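Local coordinates for hypothetical protein Atu2144 (PDB 2ODF) that is of unknown function but probably acts as an N-formylglutamate amidohydrolase-like enzyme, related to the zinc-dependent exopeptidases, at residues E32-T37 with L77-F82; G43-S48 with P109-L114; L85-N90 with A125-F130; N90-S95 with V206-R211. All blocks are in the same frame, centred on the assembly; numbering follows the deposited sequence.

Contact 1. Residues E32-T37 with L77-F82; sequences EHASAT and LVYQRF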
loop_
_atom_site.group_PDB
_atom_site.type_symbol
_atom_site.label_atom_id
_atom_site.label_comp_id
_atom_site.label_asym_id
_atom_site.label_seq_id
_atom_site.Cartn_x
_atom_site.Cartn_y
_atom_site.Cartn_z
ATOM N N GLU A 32 3.328 -11.383 -12.428
ATOM C CA GLU A 32 2.577 -11.154 -11.194
ATOM C C GLU A 32 1.810 -12.408 -10.712
ATOM O O GLU A 32 1.658 -12.626 -9.506
ATOM C CB GLU A 32 1.594 -10.001 -11.371
ATOM C CG GLU A 32 2.168 -8.710 -11.902
ATOM C CD GLU A 32 1.993 -8.591 -13.382
ATOM O OE1 GLU A 32 2.346 -9.557 -14.087
ATOM O OE2 GLU A 32 1.512 -7.544 -13.848
ATOM N N HIS A 33 1.385 -13.253 -11.649
ATOM C CA HIS A 33 0.571 -14.430 -11.313
ATOM C C HIS A 33 1.335 -15.734 -11.414
ATOM O O HIS A 33 0.762 -16.776 -11.725
ATOM C CB HIS A 33 -0.701 -14.470 -12.173
ATOM C CG HIS A 33 -1.567 -13.251 -12.034
ATOM N ND1 HIS A 33 -2.481 -12.881 -12.991
ATOM C CD2 HIS A 33 -1.621 -12.293 -11.073
ATOM C CE1 HIS A 33 -3.090 -11.766 -12.619
ATOM N NE2 HIS A 33 -2.574 -11.375 -11.465
ATOM N N ALA A 34 2.617 -15.670 -11.062
ATOM C CA ALA A 34 3.589 -16.727 -11.257
ATOM C C ALA A 34 3.336 -17.943 -10.376
ATOM O O ALA A 34 3.651 -19.068 -10.773
ATOM C CB ALA A 34 5.014 -16.182 -10.949
ATOM N N SER A 35 2.803 -17.708 -9.177
ATOM C CA SER A 35 2.799 -18.739 -8.130
ATOM C C SER A 35 1.474 -18.887 -7.411
ATOM O O SER A 35 0.825 -17.912 -7.069
ATOM C CB SER A 35 3.916 -18.465 -7.120
ATOM O OG SER A 35 3.833 -19.403 -6.044
ATOM N N ALA A 36 1.107 -20.137 -7.164
ATOM C CA ALA A 36 -0.147 -20.502 -6.526
ATOM C C ALA A 36 -0.011 -20.644 -5.005
ATOM O O ALA A 36 -1.013 -20.896 -4.318
ATOM C CB ALA A 36 -0.643 -21.796 -7.129
ATOM N N THR A 37 1.201 -20.445 -4.485
ATOM C CA THR A 37 1.495 -20.645 -3.076
ATOM C C THR A 37 0.668 -19.707 -2.160
ATOM O O THR A 37 0.574 -18.508 -2.390
ATOM C CB THR A 37 2.971 -20.468 -2.766
ATOM O OG1 THR A 37 3.754 -21.283 -3.667
ATOM C CG2 THR A 37 3.247 -20.886 -1.320
ATOM N N LEU A 77 14.045 -11.481 -14.803
ATOM C CA LEU A 77 12.662 -11.864 -14.540
ATOM C C LEU A 77 12.363 -11.570 -13.087
ATOM O O LEU A 77 13.066 -12.063 -12.216
ATOM C CB LEU A 77 12.425 -13.337 -14.806
ATOM C CG LEU A 77 11.128 -13.995 -14.331
ATOM C CD1 LEU A 77 9.906 -13.310 -14.921
ATOM C CD2 LEU A 77 11.169 -15.478 -14.697
ATOM N N VAL A 78 11.341 -10.760 -12.856
ATOM C CA VAL A 78 10.824 -10.467 -11.520
ATOM C C VAL A 78 9.460 -11.096 -11.408
ATOM O O VAL A 78 8.593 -10.870 -12.257
ATOM C CB VAL A 78 10.692 -8.973 -11.252
ATOM C CG1 VAL A 78 10.205 -8.728 -9.796
ATOM C CG2 VAL A 78 12.010 -8.275 -11.513
ATOM N N TYR A 79 9.268 -11.892 -10.358
ATOM C CA TYR A 79 8.029 -12.618 -10.200
ATOM C C TYR A 79 7.589 -12.645 -8.723
ATOM O O TYR A 79 8.401 -12.506 -7.793
ATOM C CB TYR A 79 8.111 -14.005 -10.825
ATOM C CG TYR A 79 9.028 -14.986 -10.134
ATOM C CD1 TYR A 79 10.407 -14.971 -10.375
ATOM C CD2 TYR A 79 8.530 -15.940 -9.269
ATOM C CE1 TYR A 79 11.257 -15.866 -9.753
ATOM C CE2 TYR A 79 9.392 -16.862 -8.644
ATOM C CZ TYR A 79 10.749 -16.807 -8.889
ATOM O OH TYR A 79 11.621 -17.698 -8.269
ATOM N N GLN A 80 6.286 -12.782 -8.556
ATOM C CA GLN A 80 5.644 -12.862 -7.249
ATOM C C GLN A 80 5.591 -14.316 -6.830
ATOM O O GLN A 80 5.169 -15.179 -7.618
ATOM C CB GLN A 80 4.258 -12.231 -7.414
ATOM C CG GLN A 80 3.337 -12.161 -6.257
ATOM C CD GLN A 80 3.944 -11.693 -4.931
ATOM O OE1 GLN A 80 4.156 -10.489 -4.680
ATOM N NE2 GLN A 80 4.129 -12.633 -4.052
ATOM N N ARG A 81 6.046 -14.602 -5.612
ATOM C CA ARG A 81 6.128 -15.982 -5.122
ATOM C C ARG A 81 4.865 -16.510 -4.414
ATOM O O ARG A 81 4.824 -17.670 -4.051
ATOM C CB ARG A 81 7.372 -16.132 -4.233
ATOM C CG ARG A 81 8.654 -15.866 -5.018
ATOM C CD ARG A 81 9.894 -16.121 -4.234
ATOM N NE ARG A 81 10.050 -17.533 -3.901
ATOM C CZ ARG A 81 9.798 -18.061 -2.711
ATOM N NH1 ARG A 81 9.376 -17.298 -1.705
ATOM N NH2 ARG A 81 9.975 -19.370 -2.529
ATOM N N PHE A 82 3.848 -15.665 -4.239
ATOM C CA PHE A 82 2.590 -16.051 -3.611
ATOM C C PHE A 82 1.383 -15.662 -4.426
ATOM O O PHE A 82 1.455 -14.773 -5.292
ATOM C CB PHE A 82 2.510 -15.466 -2.171
ATOM C CG PHE A 82 3.644 -15.939 -1.301
ATOM C CD1 PHE A 82 3.547 -17.116 -0.588
ATOM C CD2 PHE A 82 4.850 -15.261 -1.308
ATOM C CE1 PHE A 82 4.625 -17.584 0.131
ATOM C CE2 PHE A 82 5.905 -15.708 -0.594
ATOM C CZ PHE A 82 5.800 -16.868 0.127
HETATM O O HOH W 1 1.681 -15.145 -8.053
HETATM O O HOH W 2 6.228 -19.800 -3.216
#

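Contact 2. Residues G43-S48 with P109-L114; sequences GTLGLS and PGNFDL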
loop_
_atom_site.group_PDB
_atom_site.type_symbol
_atom_site.label_atom_id
_atom_site.label_comp_id
_atom_site.label_asym_id
_atom_site.label_seq_id
_atom_site.Cartn_x
_atom_site.Cartn_y
_atom_site.Cartn_z
ATOM N N GLY A 43 -3.839 -20.775 5.599
ATOM C CA GLY A 43 -4.389 -22.094 5.387
ATOM C C GLY A 43 -4.902 -22.267 3.976
ATOM O O GLY A 43 -4.183 -21.999 3.041
ATOM N N THR A 44 -6.149 -22.719 3.834
ATOM C CA THR A 44 -6.786 -22.929 2.532
ATOM C C THR A 44 -7.549 -21.693 1.992
ATOM O O THR A 44 -8.170 -21.766 0.951
ATOM C CB THR A 44 -7.775 -24.112 2.622
ATOM O OG1 THR A 44 -8.880 -23.751 3.456
ATOM C CG2 THR A 44 -7.079 -25.371 3.193
ATOM N N LEU A 45 -7.545 -20.587 2.731
ATOM C CA LEU A 45 -8.484 -19.471 2.484
ATOM C C LEU A 45 -9.959 -19.896 2.437
ATOM O O LEU A 45 -10.803 -19.180 1.908
ATOM C CB LEU A 45 -8.125 -18.727 1.195
ATOM C CG LEU A 45 -6.828 -17.919 1.186
ATOM C CD1 LEU A 45 -6.467 -17.530 -0.265
ATOM C CD2 LEU A 45 -6.891 -16.682 2.082
ATOM N N GLY A 46 -10.255 -21.066 3.002
ATOM C CA GLY A 46 -11.592 -21.630 2.956
ATOM C C GLY A 46 -11.969 -22.255 1.633
ATOM O O GLY A 46 -13.151 -22.505 1.393
ATOM N N LEU A 47 -10.968 -22.553 0.790
ATOM C CA LEU A 47 -11.193 -23.120 -0.547
ATOM C C LEU A 47 -10.857 -24.610 -0.629
ATOM O O LEU A 47 -10.065 -25.150 0.159
ATOM C CB LEU A 47 -10.339 -22.387 -1.605
ATOM C CG LEU A 47 -10.561 -20.889 -1.751
ATOM C CD1 LEU A 47 -9.474 -20.265 -2.643
ATOM C CD2 LEU A 47 -11.964 -20.580 -2.307
ATOM N N SER A 48 -11.477 -25.263 -1.601
ATOM C CA SER A 48 -11.242 -26.681 -1.851
ATOM C C SER A 48 -9.883 -26.915 -2.499
ATOM O O SER A 48 -9.338 -26.033 -3.154
ATOM C CB SER A 48 -12.339 -27.236 -2.756
ATOM O OG SER A 48 -12.154 -26.792 -4.086
ATOM N N PRO A 109 -13.848 -17.468 1.417
ATOM C CA PRO A 109 -14.021 -17.034 2.817
ATOM C C PRO A 109 -12.828 -16.305 3.400
ATOM O O PRO A 109 -13.007 -15.368 4.176
ATOM C CB PRO A 109 -14.283 -18.357 3.583
ATOM C CG PRO A 109 -14.920 -19.231 2.576
ATOM C CD PRO A 109 -14.224 -18.883 1.247
ATOM N N GLY A 110 -11.618 -16.692 2.992
ATOM C CA GLY A 110 -10.418 -16.025 3.444
ATOM C C GLY A 110 -10.319 -14.579 3.039
ATOM O O GLY A 110 -9.514 -13.849 3.603
ATOM N N ASN A 111 -11.121 -14.166 2.060
ATOM C CA ASN A 111 -11.154 -12.767 1.618
ATOM C C ASN A 111 -12.423 -12.010 1.979
ATOM O O ASN A 111 -12.674 -10.896 1.478
ATOM C CB ASN A 111 -10.903 -12.730 0.108
ATOM C CG ASN A 111 -9.458 -13.080 -0.245
ATOM O OD1 ASN A 111 -8.640 -13.292 0.648
ATOM N ND2 ASN A 111 -9.139 -13.127 -1.545
ATOM N N PHE A 112 -13.211 -12.588 2.864
ATOM C CA PHE A 112 -14.442 -11.967 3.298
ATOM C C PHE A 112 -14.192 -10.650 3.995
ATOM O O PHE A 112 -13.467 -10.609 4.910
ATOM C CB PHE A 112 -15.268 -12.847 4.209
ATOM C CG PHE A 112 -16.416 -12.110 4.845
ATOM C CD1 PHE A 112 -17.514 -11.745 4.104
ATOM C CD2 PHE A 112 -16.370 -11.725 6.156
ATOM C CE1 PHE A 112 -18.544 -11.052 4.662
ATOM C CE2 PHE A 112 -17.416 -11.036 6.697
ATOM C CZ PHE A 112 -18.488 -10.712 5.940
ATOM N N ASP A 113 -14.815 -9.601 3.496
ATOM C CA ASP A 113 -14.859 -8.304 4.137
ATOM C C ASP A 113 -13.627 -8.009 5.003
ATOM O O ASP A 113 -13.683 -7.986 6.173
ATOM C CB ASP A 113 -16.163 -8.146 4.918
ATOM C CG ASP A 113 -16.383 -6.746 5.429
ATOM O OD1 ASP A 113 -16.049 -5.777 4.753
ATOM O OD2 ASP A 113 -16.910 -6.633 6.513
ATOM N N LEU A 114 -12.496 -7.824 4.368
ATOM C CA LEU A 114 -11.241 -7.775 5.052
ATOM C C LEU A 114 -11.107 -6.513 5.917
ATOM O O LEU A 114 -11.364 -5.452 5.464
ATOM C CB LEU A 114 -10.104 -7.818 4.033
ATOM C CG LEU A 114 -9.909 -9.127 3.304
ATOM C CD1 LEU A 114 -8.715 -8.981 2.389
ATOM C CD2 LEU A 114 -9.701 -10.242 4.334
#

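Contact 3. Residues L85-N90 with A125-F130; sequences LVYDCN and ALYVPF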
loop_
_atom_site.group_PDB
_atom_site.type_symbol
_atom_site.label_atom_id
_atom_site.label_comp_id
_atom_site.label_asym_id
_atom_site.label_seq_id
_atom_site.Cartn_x
_atom_site.Cartn_y
_atom_site.Cartn_z
ATOM N N LEU A 85 -4.596 -14.779 -5.137
ATOM C CA LEU A 85 -5.758 -14.855 -4.228
ATOM C C LEU A 85 -5.553 -14.060 -2.952
ATOM O O LEU A 85 -6.534 -13.535 -2.402
ATOM C CB LEU A 85 -6.111 -16.287 -3.876
ATOM C CG LEU A 85 -6.712 -17.145 -4.987
ATOM C CD1 LEU A 85 -6.684 -18.580 -4.521
ATOM C CD2 LEU A 85 -8.081 -16.715 -5.333
ATOM N N VAL A 86 -4.306 -13.960 -2.485
ATOM C CA VAL A 86 -3.985 -13.187 -1.306
ATOM C C VAL A 86 -3.870 -11.694 -1.666
ATOM O O VAL A 86 -4.485 -10.831 -1.036
ATOM C CB VAL A 86 -2.710 -13.702 -0.594
ATOM C CG1 VAL A 86 -2.451 -12.881 0.690
ATOM C CG2 VAL A 86 -2.892 -15.182 -0.218
ATOM N N TYR A 87 -3.118 -11.399 -2.719
ATOM C CA TYR A 87 -3.056 -10.039 -3.254
ATOM C C TYR A 87 -2.725 -10.146 -4.740
ATOM O O TYR A 87 -1.679 -10.719 -5.106
ATOM C CB TYR A 87 -2.027 -9.131 -2.523
ATOM C CG TYR A 87 -2.239 -7.684 -2.914
ATOM C CD1 TYR A 87 -1.983 -7.258 -4.217
ATOM C CD2 TYR A 87 -2.778 -6.758 -2.027
ATOM C CE1 TYR A 87 -2.247 -5.957 -4.616
ATOM C CE2 TYR A 87 -3.026 -5.447 -2.427
ATOM C CZ TYR A 87 -2.773 -5.060 -3.742
ATOM O OH TYR A 87 -3.036 -3.771 -4.204
ATOM N N ASP A 88 -3.601 -9.603 -5.584
ATOM C CA ASP A 88 -3.365 -9.565 -7.026
ATOM C C ASP A 88 -2.476 -8.369 -7.327
ATOM O O ASP A 88 -2.934 -7.232 -7.363
ATOM C CB ASP A 88 -4.682 -9.478 -7.813
ATOM C CG ASP A 88 -4.476 -9.653 -9.316
ATOM O OD1 ASP A 88 -3.345 -9.402 -9.800
ATOM O OD2 ASP A 88 -5.439 -10.053 -10.001
ATOM N N CYS A 89 -1.189 -8.636 -7.520
ATOM C CA CYS A 89 -0.217 -7.554 -7.685
ATOM C C CYS A 89 -0.413 -6.747 -8.969
ATOM O O CYS A 89 0.212 -5.702 -9.135
ATOM C CB CYS A 89 1.187 -8.095 -7.585
ATOM S SG CYS A 89 1.644 -8.469 -5.914
ATOM N N ASN A 90 -1.279 -7.213 -9.864
ATOM C CA ASN A 90 -1.655 -6.427 -11.034
ATOM C C ASN A 90 -2.900 -5.579 -10.753
ATOM O O ASN A 90 -3.599 -5.217 -11.673
ATOM C CB ASN A 90 -1.919 -7.337 -12.258
ATOM C CG ASN A 90 -1.903 -6.565 -13.590
ATOM O OD1 ASN A 90 -1.291 -5.510 -13.701
ATOM N ND2 ASN A 90 -2.545 -7.120 -14.601
ATOM N N ALA A 125 3.212 -6.472 2.522
ATOM C CA ALA A 125 4.040 -7.682 2.456
ATOM C C ALA A 125 4.190 -8.207 1.035
ATOM O O ALA A 125 5.246 -8.749 0.696
ATOM C CB ALA A 125 3.454 -8.761 3.329
ATOM N N LEU A 126 3.135 -8.053 0.223
ATOM C CA LEU A 126 3.099 -8.597 -1.127
ATOM C C LEU A 126 3.167 -7.553 -2.211
ATOM O O LEU A 126 3.982 -7.690 -3.089
ATOM C CB LEU A 126 1.865 -9.460 -1.342
ATOM C CG LEU A 126 1.826 -10.756 -0.513
ATOM C CD1 LEU A 126 0.452 -11.395 -0.688
ATOM C CD2 LEU A 126 2.993 -11.751 -0.844
ATOM N N TYR A 127 2.333 -6.506 -2.142
ATOM C CA TYR A 127 2.151 -5.597 -3.266
ATOM C C TYR A 127 3.266 -4.573 -3.358
ATOM O O TYR A 127 3.891 -4.415 -4.422
ATOM C CB TYR A 127 0.763 -4.929 -3.151
ATOM C CG TYR A 127 0.466 -3.816 -4.117
ATOM C CD1 TYR A 127 0.182 -4.064 -5.459
ATOM C CD2 TYR A 127 0.410 -2.493 -3.671
ATOM C CE1 TYR A 127 -0.142 -3.004 -6.332
ATOM C CE2 TYR A 127 0.076 -1.469 -4.515
ATOM C CZ TYR A 127 -0.184 -1.706 -5.831
ATOM O OH TYR A 127 -0.481 -0.617 -6.627
ATOM N N VAL A 128 3.565 -3.914 -2.239
ATOM C CA VAL A 128 4.566 -2.851 -2.261
ATOM C C VAL A 128 5.977 -3.417 -2.530
ATOM O O VAL A 128 6.699 -2.854 -3.343
ATOM C CB VAL A 128 4.440 -1.856 -1.045
ATOM C CG1 VAL A 128 5.625 -0.860 -1.028
ATOM C CG2 VAL A 128 3.092 -1.068 -1.126
ATOM N N PRO A 129 6.396 -4.507 -1.856
ATOM C CA PRO A 129 7.708 -5.078 -2.159
ATOM C C PRO A 129 7.878 -5.470 -3.625
ATOM O O PRO A 129 8.913 -5.153 -4.210
ATOM C CB PRO A 129 7.803 -6.317 -1.213
ATOM C CG PRO A 129 6.927 -5.942 -0.074
ATOM C CD PRO A 129 5.778 -5.194 -0.698
ATOM N N PHE A 130 6.849 -6.052 -4.232
ATOM C CA PHE A 130 6.891 -6.469 -5.610
ATOM C C PHE A 130 7.147 -5.271 -6.547
ATOM O O PHE A 130 8.122 -5.268 -7.307
ATOM C CB PHE A 130 5.617 -7.242 -5.985
ATOM C CG PHE A 130 5.597 -7.711 -7.407
ATOM C CD1 PHE A 130 6.348 -8.818 -7.797
ATOM C CD2 PHE A 130 4.846 -7.039 -8.364
ATOM C CE1 PHE A 130 6.352 -9.215 -9.132
ATOM C CE2 PHE A 130 4.863 -7.433 -9.690
ATOM C CZ PHE A 130 5.617 -8.512 -10.068
#

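Contact 4. Residues N90-S95 with V206-R211; sequences NRPPES and VTHTLR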
loop_
_atom_site.group_PDB
_atom_site.type_symbol
_atom_site.label_atom_id
_atom_site.label_comp_id
_atom_site.label_asym_id
_atom_site.label_seq_id
_atom_site.Cartn_x
_atom_site.Cartn_y
_atom_site.Cartn_z
ATOM N N ASN A 90 -1.279 -7.213 -9.864
ATOM C CA ASN A 90 -1.655 -6.427 -11.034
ATOM C C ASN A 90 -2.900 -5.579 -10.753
ATOM O O ASN A 90 -3.599 -5.217 -11.673
ATOM C CB ASN A 90 -1.919 -7.337 -12.258
ATOM C CG ASN A 90 -1.903 -6.565 -13.590
ATOM O OD1 ASN A 90 -1.291 -5.510 -13.701
ATOM N ND2 ASN A 90 -2.545 -7.120 -14.601
ATOM N N ARG A 91 -3.172 -5.281 -9.481
ATOM C CA ARG A 91 -4.293 -4.421 -9.075
ATOM C C ARG A 91 -3.867 -3.471 -7.944
ATOM O O ARG A 91 -3.132 -3.887 -7.055
ATOM C CB ARG A 91 -5.441 -5.255 -8.551
ATOM C CG ARG A 91 -6.076 -6.163 -9.592
ATOM C CD ARG A 91 -6.794 -5.429 -10.708
ATOM N NE ARG A 91 -7.421 -6.445 -11.538
ATOM C CZ ARG A 91 -8.543 -6.320 -12.235
ATOM N NH1 ARG A 91 -9.263 -5.205 -12.253
ATOM N NH2 ARG A 91 -8.965 -7.379 -12.922
ATOM N N PRO A 92 -4.321 -2.208 -7.975
ATOM C CA PRO A 92 -4.054 -1.322 -6.856
ATOM C C PRO A 92 -4.955 -1.674 -5.658
ATOM O O PRO A 92 -6.010 -2.315 -5.841
ATOM C CB PRO A 92 -4.386 0.063 -7.437
ATOM C CG PRO A 92 -5.407 -0.207 -8.462
ATOM C CD PRO A 92 -5.065 -1.522 -9.040
ATOM N N PRO A 93 -4.540 -1.301 -4.435
ATOM C CA PRO A 93 -5.282 -1.708 -3.269
ATOM C C PRO A 93 -6.699 -1.139 -3.169
ATOM O O PRO A 93 -7.499 -1.704 -2.439
ATOM C CB PRO A 93 -4.397 -1.260 -2.095
ATOM C CG PRO A 93 -3.464 -0.322 -2.610
ATOM C CD PRO A 93 -3.313 -0.568 -4.083
ATOM N N GLU A 94 -6.992 -0.079 -3.926
ATOM C CA GLU A 94 -8.332 0.510 -4.051
ATOM C C GLU A 94 -9.285 -0.382 -4.865
ATOM O O GLU A 94 -10.502 -0.295 -4.707
ATOM C CB GLU A 94 -8.257 1.955 -4.639
ATOM C CG GLU A 94 -6.953 2.372 -5.520
ATOM C CD GLU A 94 -5.621 2.575 -4.734
ATOM O OE1 GLU A 94 -4.928 1.573 -4.631
ATOM O OE2 GLU A 94 -5.199 3.687 -4.243
ATOM N N SER A 95 -8.752 -1.248 -5.730
ATOM C CA SER A 95 -9.602 -2.104 -6.565
ATOM C C SER A 95 -10.195 -3.276 -5.786
ATOM O O SER A 95 -9.489 -3.916 -5.014
ATOM C CB SER A 95 -8.780 -2.681 -7.729
ATOM O OG SER A 95 -9.520 -3.684 -8.416
ATOM N N VAL A 206 -6.580 -4.510 -16.300
ATOM C CA VAL A 206 -5.476 -5.462 -16.299
ATOM C C VAL A 206 -4.125 -4.856 -16.712
ATOM O O VAL A 206 -3.159 -5.592 -16.802
ATOM C CB VAL A 206 -5.790 -6.676 -17.217
ATOM C CG1 VAL A 206 -6.983 -7.431 -16.676
ATOM C CG2 VAL A 206 -6.020 -6.229 -18.681
ATOM N N THR A 207 -4.051 -3.548 -16.955
ATOM C CA THR A 207 -2.768 -2.926 -17.321
ATOM C C THR A 207 -2.130 -2.123 -16.172
ATOM O O THR A 207 -1.299 -1.260 -16.408
ATOM C CB THR A 207 -2.882 -2.042 -18.574
ATOM O OG1 THR A 207 -3.765 -0.946 -18.300
ATOM C CG2 THR A 207 -3.397 -2.873 -19.743
ATOM N N HIS A 208 -2.468 -2.455 -14.920
ATOM C CA HIS A 208 -1.909 -1.736 -13.750
ATOM C C HIS A 208 -0.399 -1.690 -13.741
ATOM O O HIS A 208 0.214 -0.622 -13.622
ATOM C CB HIS A 208 -2.421 -2.406 -12.455
ATOM C CG HIS A 208 -2.021 -1.691 -11.206
ATOM N ND1 HIS A 208 -2.182 -0.335 -11.039
ATOM C CD2 HIS A 208 -1.451 -2.147 -10.070
ATOM C CE1 HIS A 208 -1.746 0.006 -9.835
ATOM N NE2 HIS A 208 -1.317 -1.083 -9.224
ATOM N N THR A 209 0.239 -2.852 -13.835
ATOM C CA THR A 209 1.698 -2.938 -13.832
ATOM C C THR A 209 2.363 -2.060 -14.932
ATOM O O THR A 209 3.389 -1.414 -14.701
ATOM C CB THR A 209 2.125 -4.429 -13.923
ATOM O OG1 THR A 209 1.652 -5.120 -12.735
ATOM C CG2 THR A 209 3.622 -4.551 -14.074
ATOM N N LEU A 210 1.784 -2.054 -16.123
ATOM C CA LEU A 210 2.242 -1.178 -17.205
ATOM C C LEU A 210 2.083 0.320 -16.793
ATOM O O LEU A 210 2.997 1.132 -16.984
ATOM C CB LEU A 210 1.447 -1.453 -18.484
ATOM C CG LEU A 210 1.457 -2.906 -19.019
ATOM C CD1 LEU A 210 0.622 -3.028 -20.315
ATOM C CD2 LEU A 210 2.918 -3.379 -19.178
ATOM N N ARG A 211 0.937 0.650 -16.219
ATOM C CA ARG A 211 0.673 2.004 -15.716
ATOM C C ARG A 211 1.668 2.436 -14.637
ATOM O O ARG A 211 2.048 3.608 -14.604
ATOM C CB ARG A 211 -0.762 2.171 -15.210
ATOM C CG ARG A 211 -1.816 2.074 -16.293
ATOM C CD ARG A 211 -3.229 2.273 -15.791
ATOM N NE ARG A 211 -4.146 2.243 -16.929
ATOM C CZ ARG A 211 -5.465 2.240 -16.831
ATOM N NH1 ARG A 211 -6.054 2.303 -15.640
ATOM N NH2 ARG A 211 -6.198 2.186 -17.940
HETATM O O HOH W 3 -0.236 -4.900 -16.289
#

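Contact 1. Residues E32-T37 with L77-F82
Ser35 OG is held from two directions. It donates to Arg81 O at 2.8 Å across the contact, and it accepts from Thr37 N at 3.2 Å, closing an ST turn in its own segment. The hydroxyl approaches Arg81 O from above the carbonyl plane, 67° out of it. With OG anti to the backbone N (chi1 175°), the hydroxyl sits beside the Ser35 carbonyl carbon and reaches the 77-82 segment. A second donor reaches the same acceptor, since water 2 bonds Arg81 O at 2.7 Å and also bonds Thr37 OG1. Both segments follow parallel neighbours of the central mixed sheet: strand 27-31 ends just before Glu32, strand 77-80 runs into Arg81, and helix 62-73 lies between them in sequence, making a beta-alpha-beta crossover. As the two segments leave the sheet, water 1 fills in between them, accepting from Ser35 N and lying 2.9 Å from Glu32 O and 2.8 Å from Phe82 O. Apolar contacts flank these bonds. Ala34 CB packs on Tyr79 CB at 3.8 Å, and helix 62-73 covers both residues through Leu63. Further along, Thr37 O lies near the plane of the Phe82 ring at its edge, while Thr37 CG2 is 3.9 Å from Phe82 CD1. The carboxylate of Glu32 turns away, and its OE2 bonds Thr209 OG1.

Contact 2. Residues G43-S48 with P109-L114
A type I' beta turn from Thr44 to Leu47, in the loop leading to helix 49-52, meets the short 3-10 segment 109-110 that precedes helix 116-143. The turn is closed by the bond from Leu47 N to Thr44 O at 2.9 Å, and Thr44 OG1 adds a weak bond from Gly46 N. Leu45 and Gly46 both have positive phi, as the two central residues of such a turn must, and Leu45 O is directed at the other segment. Gly110 N donates to that oxygen at 2.8 Å, with an angle of 150° at the hydrogen. Pro109 CD closes in beside the bond, 3.5 Å from Leu45 O, and Pro109 CG lies 3.9 Å from Gly46 O. On the Leu45 side chain, CD2 does the touching. Its branch point CG is placed beside the backbone N by a chi1 of -68°, and from there CD2 comes within 3.8 Å of Gly110 CA and meets Asn111 OD1 at 4.1 Å. The Asn111 amide is fixed from outside the contact: ND2 donates to Pro100 O and Leu85 O, and OD1 accepts from Arg122 of helix 116-143. Behind the turn, Leu45 and Leu47 pack on Leu85. Because the one direct hydrogen bond between the segments joins backbone to backbone, it depends on the fold of the turn and of the 3-10 segment, and the side chains add van der Waals contacts around it.

Contact 3. Residues L85-N90 with A125-F130
Tyr87 and Tyr127 lie nearly parallel but slid along each other, with planes 30° apart and centroids at 4.8 Å, so that the rings barely overlap. Tyr127 CG lies opposite its backbone N (chi1 172°), which sends the ring out toward the loop, and Tyr127 CB stands over the face of the Tyr87 ring, 3.6 Å from its centroid in a CH-pi contact. In return, Tyr87 OH sits over the centre of the Tyr127 ring, 3.4 Å above its plane. That hydroxyl is hydrogen-bonded to Arg91 O, while Tyr127 OH bonds His208. Cys89 O lies at the edge of the Tyr127 ring, near its plane, 3.9 Å from Tyr127 CE1. Leu126 CD1 touches both Val86 CG1, at 3.5 Å, and Tyr87 CB, at 3.8 Å. Cys89 SG lies against Leu126 O, 4.9 Å from the centroid of the Phe130 ring in an oblique sulfur-aromatic contact. Asp88 OD1 accepts from Asn90 N in an Asx turn within the loop. All the touching residues are buried: helix 116-143 is pressed onto the loop after strand 77-80, with Gln80 of that strand touching Cys89, Leu126 and Phe130, and Phe120 of the second subunit against Tyr127.

Contact 4. Residues N90-S95 with V206-R211
His208 packs against loop 90-95 at the N-terminal end of helix 208-213, whose N-cap residue is Thr207. From its backbone, CB comes 3.1 Å from Asn90 O, a buried oxygen with no hydrogen-bond partner in the model. A chi1 of -175° swings the ring away from the backbone N and lays it against Pro92. CG and ND1 both lie 3.7 Å from Pro92 CD, which stands over the ring centre, 3° off the normal, in a CH-pi contact. CD2 faces Arg91 C, and CE1 meets Pro92 CB at 3.6 Å. NE2 is hydrogen-bonded to Tyr127 OH, and ND1 to Glu116 of the second subunit, so the ring's rotation is fixed from both nitrogens and ties the contact to the dimer interface. Asn90 meets the helix start as well. Thr207 makes no capping bond with its own side chain, whereas Asn90 OD1, from the other segment, accepts from Thr209 N at 3.1 Å, nearly along the C=O axis. The amide's other arm donates through ND2 to Val206 O at 2.7 Å. Water 3 bridges the two, donating to Asn90 OD1 at 2.9 Å and to Val206 O at 3.0 Å.

How the contacts relate
Contacts 1, 3 and 4 form a connected run beside the central mixed sheet. Centres of contacts 1 and 3 are 9 Å apart, those of contacts 3 and 4 10 Å, and those of contacts 1 and 4 15 Å. Contact 1 closes before contact 3 opens, a probable hydrogen bond from His33 to Asp88 joins them, and contacts 3 and 4 share Asn90. Helix 116-143 carries one side of contact 3 and touches contacts 1 and 4. Contact 2, whose segments alternate along the chain with those of the other three, has its centre 16 Å from that of contact 3 and connects to it through Leu85. Loops following strands 27-31 and 77-80 are thus fixed together, near the subunit interface at contacts 3 and 4.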